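Putative transcriptional regulator (Bacillus cytotoxicus NVH 391-98, PDB 3K4H) probably regulates transcription as a LacI-family DNA-binding protein that responds to a sugar effector, with a glucose-containing glycan bound in its pocket. Local coordinates at residues A[238-243]-A[281-286]. Numbering follows the deposited sequence.
Sequences PPLSTV and RQTCEG
Ser-241 and Thr-283 meet through their hydroxyls and show how side-chain hydroxyls can supplement backbone pairing where a sheet edge gives way to loop. Thr-283 OG1, set between its own backbone N and carbonyl carbon (chi1 40°), takes an almost straight bond from Ser-241 N at 2.9 Å and a second from Ser-241 OG at 3.0 Å, while its proton goes to the carbonyl of Ile-224 on the neighbouring strand 223-227. Ser-241 OG in turn accepts from Arg-281 N at 3.1 Å. One residue on, Gln-282 N reaches Pro-239 O at 3.0 Å. The bent side chain of Arg-281 passes beside the Leu-240 carbonyl, and NE donates to Leu-240 O (3.1 Å) by a bent bond at the guanidinium edge, the oxygen somewhat out of its plane; NH1 continues to Asn-229 and Ser-233. Beside these bonds, the Pro-239 ring packs across the Gln-282 amide, with Pro-239 CD 3.5 Å from Gln-282 OE1, and Pro-238 CB touches Gln-282 CB. In this periplasmic binding protein-like domain the contact ties the entry of strand 241-244 to the tail after strand 277-279. Because each hydroxyl both gives and receives, one donor-acceptor chain runs from Arg-281 N to Ile-224 O, which should fix both hydroxyl rotations.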
loop_
_atom_site.group_PDB
_atom_site.type_symbol
_atom_site.label_atom_id
_atom_site.label_comp_id
_atom_site.label_asym_id
_atom_site.label_seq_id
_atom_site.Cartn_x
_atom_site.Cartn_y
_atom_site.Cartn_z
ATOM N N PRO A 238 -22.396 -19.179 13.598
ATOM C CA PRO A 238 -22.949 -18.377 12.534
ATOM C C PRO A 238 -21.883 -18.032 11.595
ATOM O O PRO A 238 -20.773 -18.082 11.965
ATOM C CB PRO A 238 -23.350 -17.136 13.251
ATOM C CG PRO A 238 -22.490 -17.041 14.279
ATOM C CD PRO A 238 -22.174 -18.354 14.771
ATOM N N PRO A 239 -22.198 -17.658 10.393
ATOM C CA PRO A 239 -21.162 -17.327 9.444
ATOM C C PRO A 239 -20.245 -16.237 9.920
ATOM O O PRO A 239 -20.663 -15.270 10.454
ATOM C CB PRO A 239 -21.965 -16.826 8.275
ATOM C CG PRO A 239 -23.173 -17.537 8.363
ATOM C CD PRO A 239 -23.509 -17.631 9.763
ATOM N N LEU A 240 -18.962 -16.423 9.683
ATOM C CA LEU A 240 -17.908 -15.537 10.145
ATOM C C LEU A 240 -17.643 -14.273 9.415
ATOM O O LEU A 240 -17.434 -14.296 8.256
ATOM C CB LEU A 240 -16.631 -16.278 9.975
ATOM C CG LEU A 240 -15.760 -16.763 11.079
ATOM C CD1 LEU A 240 -14.571 -17.226 10.398
ATOM C CD2 LEU A 240 -15.405 -15.673 11.918
ATOM N N SER A 241 -17.565 -13.165 10.114
ATOM C CA SER A 241 -17.109 -11.953 9.512
ATOM C C SER A 241 -15.673 -12.139 9.228
ATOM O O SER A 241 -14.955 -12.614 10.034
ATOM C CB SER A 241 -17.271 -10.851 10.490
ATOM O OG SER A 241 -18.577 -10.832 10.905
ATOM N N THR A 242 -15.233 -11.727 8.075
ATOM C CA THR A 242 -13.912 -12.074 7.677
ATOM C C THR A 242 -13.429 -11.080 6.696
ATOM O O THR A 242 -14.200 -10.458 6.076
ATOM C CB THR A 242 -14.008 -13.392 7.047
ATOM O OG1 THR A 242 -12.755 -14.025 7.068
ATOM C CG2 THR A 242 -14.400 -13.219 5.719
ATOM N N VAL A 243 -12.154 -10.951 6.483
ATOM C CA VAL A 243 -11.776 -9.989 5.501
ATOM C C VAL A 243 -11.379 -10.715 4.272
ATOM O O VAL A 243 -10.519 -11.520 4.332
ATOM C CB VAL A 243 -10.539 -9.277 5.922
ATOM C CG1 VAL A 243 -10.067 -8.412 4.871
ATOM C CG2 VAL A 243 -10.754 -8.514 7.127
ATOM N N ARG A 281 -20.405 -10.575 8.370
ATOM C CA ARG A 281 -21.450 -11.524 8.287
ATOM C C ARG A 281 -22.184 -11.556 9.592
ATOM O O ARG A 281 -22.823 -10.626 9.952
ATOM C CB ARG A 281 -20.895 -12.891 7.926
ATOM C CG ARG A 281 -19.944 -12.895 6.752
ATOM C CD ARG A 281 -20.062 -14.122 5.860
ATOM N NE ARG A 281 -18.786 -14.712 5.489
ATOM C CZ ARG A 281 -18.358 -14.846 4.255
ATOM N NH1 ARG A 281 -17.204 -15.390 4.021
ATOM N NH2 ARG A 281 -19.072 -14.439 3.259
ATOM N N GLN A 282 -22.118 -12.668 10.280
ATOM C CA GLN A 282 -22.788 -12.820 11.548
ATOM C C GLN A 282 -22.105 -12.903 12.896
ATOM O O GLN A 282 -22.720 -13.255 13.835
ATOM C CB GLN A 282 -23.862 -13.842 11.379
ATOM C CG GLN A 282 -24.867 -13.267 10.471
ATOM C CD GLN A 282 -25.391 -14.219 9.499
ATOM O OE1 GLN A 282 -26.042 -15.160 9.867
ATOM N NE2 GLN A 282 -25.140 -13.974 8.233
ATOM N N THR A 283 -20.832 -12.633 12.998
ATOM C CA THR A 283 -20.141 -12.854 14.242
ATOM C C THR A 283 -19.858 -11.634 15.018
ATOM O O THR A 283 -19.079 -11.660 15.895
ATOM C CB THR A 283 -18.856 -13.558 14.044
ATOM O OG1 THR A 283 -18.222 -13.057 12.886
ATOM C CG2 THR A 283 -19.107 -14.962 13.831
ATOM N N CYS A 284 -20.487 -10.545 14.671
ATOM C CA CYS A 284 -20.285 -9.312 15.391
ATOM C C CYS A 284 -21.547 -8.650 15.894
ATOM O O CYS A 284 -22.516 -8.577 15.201
ATOM C CB CYS A 284 -19.498 -8.368 14.530
ATOM S SG CYS A 284 -17.895 -8.850 14.465
ATOM N N GLU A 285 -21.512 -8.152 17.114
ATOM C CA GLU A 285 -22.639 -7.478 17.723
ATOM C C GLU A 285 -22.228 -6.215 18.411
ATOM O O GLU A 285 -21.090 -6.015 18.696
ATOM C CB GLU A 285 -23.284 -8.356 18.749
ATOM C CG GLU A 285 -24.734 -8.377 18.659
ATOM C CD GLU A 285 -25.325 -9.452 19.473
ATOM O OE1 GLU A 285 -26.022 -10.308 18.923
ATOM O OE2 GLU A 285 -25.104 -9.448 20.677
ATOM N N GLY A 286 -23.181 -5.350 18.663
ATOM C CA GLY A 286 -22.922 -4.110 19.334
ATOM C C GLY A 286 -22.548 -4.308 20.768
ATOM O O GLY A 286 -22.945 -5.261 21.395
#